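Local atomic coordinates of botulinum neurotoxin type C1 (Clostridium botulinum, PDB entry 3N7K), a protein that probably attaches to nerve cells through gangliosides, using its C-terminal receptor-binding domain, the part determined in this structure. Residues Y247-I252 / W419-V424; N231-Y236 / Y362-F367; L255-Y260 / F268-N273. All blocks are in the same frame, centred on the assembly; numbering follows the deposited sequence.

Contact 1 (Y247-I252 / W419-V424)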
loop_
_atom_site.group_PDB
_atom_site.type_symbol
_atom_site.label_atom_id
_atom_site.label_comp_id
_atom_site.label_asym_id
_atom_site.label_seq_id
_atom_site.Cartn_x
_atom_site.Cartn_y
_atom_site.Cartn_z
ATOM N N TYR A 247 -4.129 15.732 -0.496
ATOM C CA TYR A 247 -3.124 14.762 -0.093
ATOM C C TYR A 247 -2.061 15.392 0.789
ATOM O O TYR A 247 -1.945 16.611 0.891
ATOM C CB TYR A 247 -2.437 14.174 -1.331
ATOM C CG TYR A 247 -3.269 13.186 -2.104
ATOM C CD1 TYR A 247 -3.344 11.856 -1.708
ATOM C CD2 TYR A 247 -3.980 13.578 -3.235
ATOM C CE1 TYR A 247 -4.100 10.934 -2.419
ATOM C CE2 TYR A 247 -4.745 12.662 -3.954
ATOM C CZ TYR A 247 -4.797 11.338 -3.541
ATOM O OH TYR A 247 -5.519 10.414 -4.266
ATOM N N TYR A 248 -1.293 14.536 1.434
ATOM C CA TYR A 248 -0.189 14.967 2.265
ATOM C C TYR A 248 1.020 14.389 1.525
ATOM O O TYR A 248 1.291 13.187 1.595
ATOM C CB TYR A 248 -0.312 14.374 3.665
ATOM C CG TYR A 248 -1.146 15.186 4.635
ATOM C CD1 TYR A 248 -2.012 14.558 5.525
ATOM C CD2 TYR A 248 -1.022 16.578 4.713
ATOM C CE1 TYR A 248 -2.729 15.281 6.473
ATOM C CE2 TYR A 248 -1.737 17.314 5.664
ATOM C CZ TYR A 248 -2.587 16.651 6.545
ATOM O OH TYR A 248 -3.268 17.336 7.530
ATOM N N MET A 249 1.716 15.242 0.781
ATOM C CA MET A 249 2.879 14.827 0.001
ATOM C C MET A 249 4.116 14.633 0.877
ATOM O O MET A 249 4.559 15.562 1.549
ATOM C CB MET A 249 3.156 15.876 -1.076
ATOM C CG MET A 249 4.356 15.587 -1.950
ATOM S SD MET A 249 4.476 16.744 -3.332
ATOM C CE MET A 249 5.357 15.754 -4.564
ATOM N N VAL A 250 4.675 13.427 0.865
ATOM C CA VAL A 250 5.854 13.134 1.677
ATOM C C VAL A 250 6.992 12.547 0.852
ATOM O O VAL A 250 6.795 12.141 -0.291
ATOM C CB VAL A 250 5.515 12.143 2.808
ATOM C CG1 VAL A 250 4.287 12.618 3.556
ATOM C CG2 VAL A 250 5.295 10.757 2.238
ATOM N N ASN A 251 8.191 12.516 1.418
ATOM C CA ASN A 251 9.318 11.949 0.694
ATOM C C ASN A 251 9.779 10.724 1.446
ATOM O O ASN A 251 10.241 10.828 2.577
ATOM C CB ASN A 251 10.476 12.950 0.576
ATOM C CG ASN A 251 11.661 12.385 -0.214
ATOM O OD1 ASN A 251 12.492 11.664 0.326
ATOM N ND2 ASN A 251 11.724 12.701 -1.500
ATOM N N ILE A 252 9.646 9.563 0.819
ATOM C CA ILE A 252 10.057 8.311 1.437
ATOM C C ILE A 252 11.300 8.419 2.338
ATOM O O ILE A 252 11.325 7.820 3.416
ATOM C CB ILE A 252 10.245 7.218 0.345
ATOM C CG1 ILE A 252 8.963 6.382 0.239
ATOM C CG2 ILE A 252 11.414 6.305 0.679
ATOM C CD1 ILE A 252 7.690 7.186 0.067
ATOM N N TRP A 419 8.280 10.005 -3.990
ATOM C CA TRP A 419 7.273 10.816 -3.319
ATOM C C TRP A 419 6.003 10.043 -3.068
ATOM O O TRP A 419 5.533 9.308 -3.943
ATOM C CB TRP A 419 6.929 12.042 -4.160
ATOM C CG TRP A 419 8.093 12.906 -4.395
ATOM C CD1 TRP A 419 8.902 12.919 -5.494
ATOM C CD2 TRP A 419 8.650 13.841 -3.470
ATOM N NE1 TRP A 419 9.937 13.805 -5.305
ATOM C CE2 TRP A 419 9.804 14.385 -4.070
ATOM C CE3 TRP A 419 8.284 14.273 -2.188
ATOM C CZ2 TRP A 419 10.596 15.337 -3.431
ATOM C CZ3 TRP A 419 9.069 15.219 -1.555
ATOM C CH2 TRP A 419 10.211 15.741 -2.176
ATOM N N GLY A 420 5.450 10.225 -1.870
ATOM C CA GLY A 420 4.211 9.566 -1.491
ATOM C C GLY A 420 3.089 10.560 -1.213
ATOM O O GLY A 420 3.343 11.717 -0.857
ATOM N N PHE A 421 1.845 10.112 -1.372
ATOM C CA PHE A 421 0.688 10.969 -1.146
ATOM C C PHE A 421 -0.309 10.373 -0.169
ATOM O O PHE A 421 -1.110 9.505 -0.522
ATOM C CB PHE A 421 -0.015 11.261 -2.468
ATOM C CG PHE A 421 0.805 12.086 -3.415
ATOM C CD1 PHE A 421 1.427 11.500 -4.505
ATOM C CD2 PHE A 421 0.967 13.454 -3.200
ATOM C CE1 PHE A 421 2.198 12.257 -5.373
ATOM C CE2 PHE A 421 1.736 14.226 -4.059
ATOM C CZ PHE A 421 2.354 13.631 -5.147
ATOM N N VAL A 422 -0.252 10.851 1.071
ATOM C CA VAL A 422 -1.146 10.393 2.126
ATOM C C VAL A 422 -2.430 11.197 2.035
ATOM O O VAL A 422 -2.434 12.399 2.290
ATOM C CB VAL A 422 -0.534 10.625 3.513
ATOM C CG1 VAL A 422 -1.412 10.002 4.569
ATOM C CG2 VAL A 422 0.881 10.055 3.569
ATOM N N PRO A 423 -3.541 10.549 1.668
ATOM C CA PRO A 423 -4.796 11.297 1.570
ATOM C C PRO A 423 -5.155 11.865 2.936
ATOM O O PRO A 423 -4.712 11.342 3.962
ATOM C CB PRO A 423 -5.783 10.240 1.097
ATOM C CG PRO A 423 -5.267 9.004 1.761
ATOM C CD PRO A 423 -3.780 9.102 1.527
ATOM N N VAL A 424 -5.936 12.943 2.948
ATOM C CA VAL A 424 -6.348 13.563 4.208
ATOM C C VAL A 424 -7.699 12.993 4.632
ATOM O O VAL A 424 -8.715 13.192 3.960
ATOM C CB VAL A 424 -6.443 15.106 4.082
ATOM C CG1 VAL A 424 -5.076 15.690 3.742
ATOM C CG2 VAL A 424 -7.449 15.478 3.018
#

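Contact 2 (N231-Y236 / Y362-F367)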
loop_
_atom_site.group_PDB
_atom_site.type_symbol
_atom_site.label_atom_id
_atom_site.label_comp_id
_atom_site.label_asym_id
_atom_site.label_seq_id
_atom_site.Cartn_x
_atom_site.Cartn_y
_atom_site.Cartn_z
ATOM N N ASN A 231 0.115 0.767 -13.962
ATOM C CA ASN A 231 0.345 2.135 -14.424
ATOM C C ASN A 231 -0.449 3.257 -13.747
ATOM O O ASN A 231 -0.153 4.432 -13.967
ATOM C CB ASN A 231 0.142 2.218 -15.938
ATOM C CG ASN A 231 0.545 3.567 -16.502
ATOM O OD1 ASN A 231 1.708 3.993 -16.369
ATOM N ND2 ASN A 231 -0.412 4.254 -17.136
ATOM N N VAL A 232 -1.461 2.926 -12.950
ATOM C CA VAL A 232 -2.186 3.986 -12.261
ATOM C C VAL A 232 -1.395 4.184 -10.981
ATOM O O VAL A 232 -1.089 3.225 -10.273
ATOM C CB VAL A 232 -3.672 3.619 -11.937
ATOM C CG1 VAL A 232 -4.253 2.821 -13.070
ATOM C CG2 VAL A 232 -3.788 2.866 -10.630
ATOM N N VAL A 233 -1.010 5.423 -10.716
ATOM C CA VAL A 233 -0.244 5.718 -9.525
ATOM C C VAL A 233 -1.168 5.517 -8.319
ATOM O O VAL A 233 -2.373 5.770 -8.399
ATOM C CB VAL A 233 0.305 7.163 -9.582
ATOM C CG1 VAL A 233 1.395 7.356 -8.539
ATOM C CG2 VAL A 233 0.842 7.445 -10.974
ATOM N N LYS A 234 -0.610 5.032 -7.213
ATOM C CA LYS A 234 -1.402 4.782 -6.012
ATOM C C LYS A 234 -1.009 5.765 -4.919
ATOM O O LYS A 234 0.063 6.354 -4.973
ATOM C CB LYS A 234 -1.157 3.357 -5.499
ATOM C CG LYS A 234 -1.247 2.266 -6.561
ATOM C CD LYS A 234 -2.613 2.233 -7.243
ATOM C CE LYS A 234 -2.779 0.936 -8.011
ATOM N NZ LYS A 234 -1.502 0.508 -8.630
ATOM N N ASP A 235 -1.882 5.941 -3.931
ATOM C CA ASP A 235 -1.582 6.830 -2.816
ATOM C C ASP A 235 -0.926 5.954 -1.758
ATOM O O ASP A 235 -0.965 4.725 -1.855
ATOM C CB ASP A 235 -2.861 7.499 -2.284
ATOM C CG ASP A 235 -3.792 6.528 -1.583
ATOM O OD1 ASP A 235 -4.984 6.854 -1.465
ATOM O OD2 ASP A 235 -3.348 5.452 -1.131
ATOM N N TYR A 236 -0.331 6.580 -0.756
ATOM C CA TYR A 236 0.375 5.863 0.296
ATOM C C TYR A 236 -0.233 4.543 0.775
ATOM O O TYR A 236 0.505 3.624 1.140
ATOM C CB TYR A 236 0.582 6.781 1.498
ATOM C CG TYR A 236 1.784 6.398 2.337
ATOM C CD1 TYR A 236 3.081 6.495 1.816
ATOM C CD2 TYR A 236 1.629 5.938 3.646
ATOM C CE1 TYR A 236 4.190 6.146 2.579
ATOM C CE2 TYR A 236 2.729 5.588 4.415
ATOM C CZ TYR A 236 4.008 5.693 3.879
ATOM O OH TYR A 236 5.104 5.346 4.645
ATOM N N TYR A 362 4.042 2.673 -1.410
ATOM C CA TYR A 362 3.496 3.136 -2.684
ATOM C C TYR A 362 3.906 4.587 -2.927
ATOM O O TYR A 362 3.381 5.503 -2.281
ATOM C CB TYR A 362 1.979 3.047 -2.659
ATOM C CG TYR A 362 1.452 1.645 -2.582
ATOM C CD1 TYR A 362 1.488 0.805 -3.698
ATOM C CD2 TYR A 362 0.889 1.157 -1.401
ATOM C CE1 TYR A 362 0.961 -0.493 -3.644
ATOM C CE2 TYR A 362 0.366 -0.135 -1.331
ATOM C CZ TYR A 362 0.400 -0.956 -2.455
ATOM O OH TYR A 362 -0.134 -2.228 -2.392
ATOM N N ALA A 363 4.824 4.801 -3.861
ATOM C CA ALA A 363 5.296 6.144 -4.142
ATOM C C ALA A 363 5.236 6.495 -5.634
ATOM O O ALA A 363 4.518 5.860 -6.412
ATOM C CB ALA A 363 6.718 6.292 -3.617
ATOM N N SER A 364 5.986 7.515 -6.034
ATOM C CA SER A 364 5.999 7.923 -7.432
ATOM C C SER A 364 7.228 8.764 -7.735
ATOM O O SER A 364 8.040 9.037 -6.855
ATOM C CB SER A 364 4.735 8.736 -7.765
ATOM O OG SER A 364 4.730 10.013 -7.133
ATOM N N GLN A 365 7.367 9.157 -8.993
ATOM C CA GLN A 365 8.474 10.002 -9.397
ATOM C C GLN A 365 7.904 11.172 -10.183
ATOM O O GLN A 365 7.104 10.989 -11.101
ATOM C CB GLN A 365 9.485 9.207 -10.221
ATOM C CG GLN A 365 10.641 8.693 -9.366
ATOM C CD GLN A 365 11.401 7.528 -9.978
ATOM O OE1 GLN A 365 12.513 7.225 -9.551
ATOM N NE2 GLN A 365 10.798 6.856 -10.962
ATOM N N ILE A 366 8.292 12.380 -9.791
ATOM C CA ILE A 366 7.796 13.577 -10.449
ATOM C C ILE A 366 8.906 14.206 -11.264
ATOM O O ILE A 366 9.984 14.512 -10.743
ATOM C CB ILE A 366 7.319 14.627 -9.439
ATOM C CG1 ILE A 366 6.875 13.956 -8.128
ATOM C CG2 ILE A 366 6.227 15.482 -10.095
ATOM C CD1 ILE A 366 5.504 13.399 -8.120
ATOM N N PHE A 367 8.626 14.420 -12.540
ATOM C CA PHE A 367 9.616 14.993 -13.433
ATOM C C PHE A 367 9.181 16.353 -13.937
ATOM O O PHE A 367 7.992 16.632 -14.020
ATOM C CB PHE A 367 9.834 14.055 -14.608
ATOM C CG PHE A 367 10.285 12.695 -14.203
ATOM C CD1 PHE A 367 11.627 12.353 -14.251
ATOM C CD2 PHE A 367 9.367 11.763 -13.736
ATOM C CE1 PHE A 367 12.054 11.093 -13.839
ATOM C CE2 PHE A 367 9.778 10.500 -13.318
ATOM C CZ PHE A 367 11.124 10.165 -13.370
HETATM O O HOH W 1 2.323 4.775 -7.146
#

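Contact 3 (L255-Y260 / F268-N273)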
loop_
_atom_site.group_PDB
_atom_site.type_symbol
_atom_site.label_atom_id
_atom_site.label_comp_id
_atom_site.label_asym_id
_atom_site.label_seq_id
_atom_site.Cartn_x
_atom_site.Cartn_y
_atom_site.Cartn_z
ATOM N N LEU A 255 9.973 10.471 6.192
ATOM C CA LEU A 255 8.555 10.384 6.500
ATOM C C LEU A 255 8.292 11.048 7.841
ATOM O O LEU A 255 7.146 11.295 8.216
ATOM C CB LEU A 255 8.103 8.930 6.543
ATOM C CG LEU A 255 8.154 8.143 5.236
ATOM C CD1 LEU A 255 7.637 6.748 5.517
ATOM C CD2 LEU A 255 7.318 8.823 4.145
ATOM N N ASN A 256 9.382 11.323 8.551
ATOM C CA ASN A 256 9.364 11.961 9.868
ATOM C C ASN A 256 9.314 13.486 9.691
ATOM O O ASN A 256 9.634 14.234 10.614
ATOM C CB ASN A 256 10.637 11.564 10.627
ATOM C CG ASN A 256 11.909 11.788 9.789
ATOM O OD1 ASN A 256 12.427 12.908 9.700
ATOM N ND2 ASN A 256 12.395 10.723 9.149
ATOM N N ARG A 257 8.907 13.918 8.494
ATOM C CA ARG A 257 8.807 15.328 8.113
ATOM C C ARG A 257 7.469 15.622 7.460
ATOM O O ARG A 257 6.893 14.752 6.813
ATOM C CB ARG A 257 9.876 15.662 7.087
ATOM C CG ARG A 257 11.286 15.494 7.567
ATOM C CD ARG A 257 11.638 16.612 8.493
ATOM N NE ARG A 257 13.062 16.652 8.774
ATOM C CZ ARG A 257 13.659 17.709 9.305
ATOM N NH1 ARG A 257 12.933 18.784 9.594
ATOM N NH2 ARG A 257 14.966 17.696 9.549
ATOM N N TYR A 258 6.985 16.852 7.609
ATOM C CA TYR A 258 5.723 17.247 6.985
ATOM C C TYR A 258 5.962 18.520 6.187
ATOM O O TYR A 258 6.945 19.234 6.412
ATOM C CB TYR A 258 4.617 17.468 8.031
ATOM C CG TYR A 258 4.847 18.640 8.957
ATOM C CD1 TYR A 258 4.547 19.944 8.559
ATOM C CD2 TYR A 258 5.409 18.449 10.216
ATOM C CE1 TYR A 258 4.806 21.024 9.390
ATOM C CE2 TYR A 258 5.674 19.525 11.060
ATOM C CZ TYR A 258 5.374 20.809 10.644
ATOM O OH TYR A 258 5.662 21.870 11.482
ATOM N N MET A 259 5.068 18.798 5.247
ATOM C CA MET A 259 5.202 19.976 4.407
ATOM C C MET A 259 4.657 21.264 4.999
ATOM O O MET A 259 3.546 21.318 5.521
ATOM C CB MET A 259 4.526 19.749 3.054
ATOM C CG MET A 259 5.456 19.263 1.964
ATOM S SD MET A 259 4.671 19.285 0.352
ATOM C CE MET A 259 4.030 20.974 0.321
ATOM N N TYR A 260 5.461 22.308 4.909
ATOM C CA TYR A 260 5.056 23.612 5.381
ATOM C C TYR A 260 5.708 24.517 4.363
ATOM O O TYR A 260 6.323 24.030 3.406
ATOM C CB TYR A 260 5.592 23.884 6.794
ATOM C CG TYR A 260 4.727 24.863 7.569
ATOM C CD1 TYR A 260 3.338 24.706 7.605
ATOM C CD2 TYR A 260 5.280 25.970 8.216
ATOM C CE1 TYR A 260 2.524 25.623 8.253
ATOM C CE2 TYR A 260 4.457 26.903 8.870
ATOM C CZ TYR A 260 3.078 26.718 8.878
ATOM O OH TYR A 260 2.236 27.633 9.472
ATOM N N PHE A 268 10.484 21.443 4.868
ATOM C CA PHE A 268 10.017 20.228 5.526
ATOM C C PHE A 268 10.385 20.250 7.011
ATOM O O PHE A 268 11.563 20.325 7.373
ATOM C CB PHE A 268 10.612 18.983 4.860
ATOM C CG PHE A 268 9.974 18.630 3.542
ATOM C CD1 PHE A 268 10.649 18.845 2.344
ATOM C CD2 PHE A 268 8.706 18.056 3.501
ATOM C CE1 PHE A 268 10.076 18.489 1.128
ATOM C CE2 PHE A 268 8.121 17.694 2.288
ATOM C CZ PHE A 268 8.808 17.911 1.100
ATOM N N ASN A 269 9.373 20.185 7.867
ATOM C CA ASN A 269 9.602 20.206 9.305
ATOM C C ASN A 269 9.362 18.843 9.912
ATOM O O ASN A 269 8.730 17.987 9.294
ATOM C CB ASN A 269 8.675 21.222 9.980
ATOM C CG ASN A 269 8.823 22.602 9.399
ATOM O OD1 ASN A 269 9.935 23.082 9.213
ATOM N ND2 ASN A 269 7.705 23.252 9.109
ATOM N N THR A 270 9.869 18.643 11.122
ATOM C CA THR A 270 9.671 17.382 11.811
ATOM C C THR A 270 8.266 17.382 12.394
ATOM O O THR A 270 7.832 18.355 13.023
ATOM C CB THR A 270 10.679 17.179 12.962
ATOM O OG1 THR A 270 12.017 17.187 12.446
ATOM C CG2 THR A 270 10.408 15.848 13.658
ATOM N N ARG A 271 7.551 16.287 12.173
ATOM C CA ARG A 271 6.196 16.161 12.680
ATOM C C ARG A 271 6.211 15.772 14.162
ATOM O O ARG A 271 7.140 15.111 14.630
ATOM C CB ARG A 271 5.412 15.137 11.832
ATOM C CG ARG A 271 6.160 13.846 11.520
ATOM C CD ARG A 271 5.310 12.840 10.731
ATOM N NE ARG A 271 5.287 13.088 9.289
ATOM C CZ ARG A 271 4.340 13.764 8.641
ATOM N NH1 ARG A 271 3.306 14.282 9.297
ATOM N NH2 ARG A 271 4.423 13.913 7.323
ATOM N N ARG A 272 5.198 16.214 14.903
ATOM C CA ARG A 272 5.100 15.902 16.325
ATOM C C ARG A 272 4.293 14.621 16.530
ATOM O O ARG A 272 4.703 13.722 17.271
ATOM C CB ARG A 272 4.428 17.044 17.079
ATOM C CG ARG A 272 5.057 18.392 16.834
ATOM C CD ARG A 272 4.845 19.295 18.035
ATOM N NE ARG A 272 5.421 20.623 17.839
ATOM C CZ ARG A 272 5.751 21.444 18.830
ATOM N NH1 ARG A 272 6.267 22.640 18.566
ATOM N NH2 ARG A 272 5.577 21.061 20.091
ATOM N N ASN A 273 3.135 14.551 15.880
ATOM C CA ASN A 273 2.294 13.369 15.976
ATOM C C ASN A 273 2.945 12.347 15.076
ATOM O O ASN A 273 2.510 12.124 13.947
ATOM C CB ASN A 273 0.888 13.681 15.482
ATOM C CG ASN A 273 0.334 14.942 16.101
ATOM O OD1 ASN A 273 0.293 15.074 17.326
ATOM N ND2 ASN A 273 -0.091 15.881 15.259
#

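Contact 1 (Y247-I252 / W419-V424)
M249 and F421 face each other in a non-hydrogen-bonded pair of the antiparallel strands 246-251 and 419-423, whose short segments approach to 4.1 Å between axes. Their side chains run alongside one another, with M249 CG 3.6 Å from F421 CE2. Because M249 holds CG anti to the backbone N (chi1 179°) and stays extended beyond it, its methyl travels on to W419, where CE lies 3.7 Å above one face of the indole, toward the rim. The sulfur approaches both rings obliquely, a Met-aromatic contact with each. N251 meets the opposite face of W419: its ND2 sits 3.3 Å above the plane, toward the rim, the amide turned 79° against the ring, and the same nitrogen donates to S416 O. At the other end of this row, F421 presents its edge to the face of Y247, with the planes at 69°. These residues are all buried, and this is the tightly packed side.

Backbone bonds at Y248-V422 and V250-G420 join the strands; V250 N to G420 O, 2.8 Å, is nearly straight. G420 has no side chain, and V250 CG2 lies 4.1 Å from its CA. The side of Y248, V250 and V422 becomes more solvent-exposed toward Y248 and V424, both partly exposed, although V424 CG1 still lies over one face of the tyrosine ring, 3.6 Å above it, as a CH-pi contact.

Pairing of an early strand with the last one is how a beta-trefoil closes its barrel, consistent with the family of this domain. Strand 246-251 is bonded on its other edge to strand 283-287, while W419 and F421 rest on I366 and S364 of strand 361-369, and the F421 backbone is bonded to Y236.

Contact 2 (N231-Y236 / Y362-F367)
Y362 places CG anti to its carbonyl carbon (chi1 -66°), which turns the ring toward the K234-Y236 part of the loop, and V233, with CG1 anti to the backbone N (chi1 -165°), directs that methyl at S364. The carbonyls of D235 and Y236 meet Y362 differently. D235 O stands 3.5 Å from Y362 CB and oblique to the ring, whereas Y236 O lies in the ring plane at its edge, 3.6 Å from CD2. On the other flank of the ring, CD1 touches K234 CB at 4.1 Å. The lysine then bends at chi2 and chi4 and leaves the contact, so that NZ returns to its own loop and donates to V232 O over 3.2 Å, with Y229 O as a weak second acceptor.

The loop, between helix 217-226 and strand 246-251, belongs to the C-terminal region of trefoil type, and its strand partner, 361-369, belongs to the main antiparallel sheet there. The Y362 hydroxyl is bonded to W142 O, and the Y236 ring makes a cation-pi contact with K141; both partners belong to the N-terminal, concanavalin-like receptor-binding region, so the tyrosines also touch the neighbouring domain.

No direct hydrogen bond joins loop and strand. A water does so instead, accepting from K234 N at 2.9 Å and donating to A363 O at 2.6 Å. Beyond it, V233 CG1 packs on S364 CB at 3.7 Å. S364 OG makes a weak bond to W419 O, and D235 OD2 receives the backbone N-H groups of W237 and N239.

Contact 3 (L255-Y260 / F268-N273)
Y258 and N269 form the central hydrogen-bonded pair of the antiparallel hairpin of strands 257-261 and 266-270. Backbone bonding is two-way here: Y258 N to N269 O measures 2.7 Å and N269 N to Y258 O 3.0 Å. Toward the open end of the hairpin the R271 side chain adds a bond to the loop before strand 257-261. A bend at chi3 (83°) brings NE within 2.8 Å of L255 O, which lies near the guanidinium plane, while R271 N adds a weak bond to N256 O.

Ring contacts dominate one side. The Y258 ring takes N269 CB over one face, 3.4 Å from CZ, and meets R271 CA at its edge, CD2 to CA 3.5 Å. The N269 amide stands at 70° to this ring, and its ND2 makes a weak bond to Y258 OH. M259 and F268, on the other side, lie alongside one another as a Met-aromatic pair, the sulfur oblique to the ring.

Polar groups also pack without bonding: T270 OG1 sits 3.3 Å above one face of the R257 guanidinium at a poor angle for a hydrogen bond.

Such a hairpin is consistent with the cap of a beta-trefoil. F268 rests on P401 of strand 396-404, L255 and M259 reach V250 and M249 of strand 246-251, and E279 of a nearby loop accepts R272 N.

Along the chain the segments run 231-236, 247-252, 255-260, 268-273, 362-367 and 419-424, so contacts 1 and 2 interleave while contact 3 is nested within the loop closed by each. Contact 1 occupies the middle, with its centre about 10 Å from that of contact 2 and about 11 Å from that of contact 3; the latter two are about 20 Å apart. Contacts 1 and 2 reach the same sheet and meet through W419 N and S364 O, 3.0 Å apart, a probable hydrogen bond. All lie in the C-terminal receptor-binding region; contacts 1 and 2 tie distant parts of its sequence together, consistent with a trefoil, while contact 3 is a local hairpin packed on contact 1.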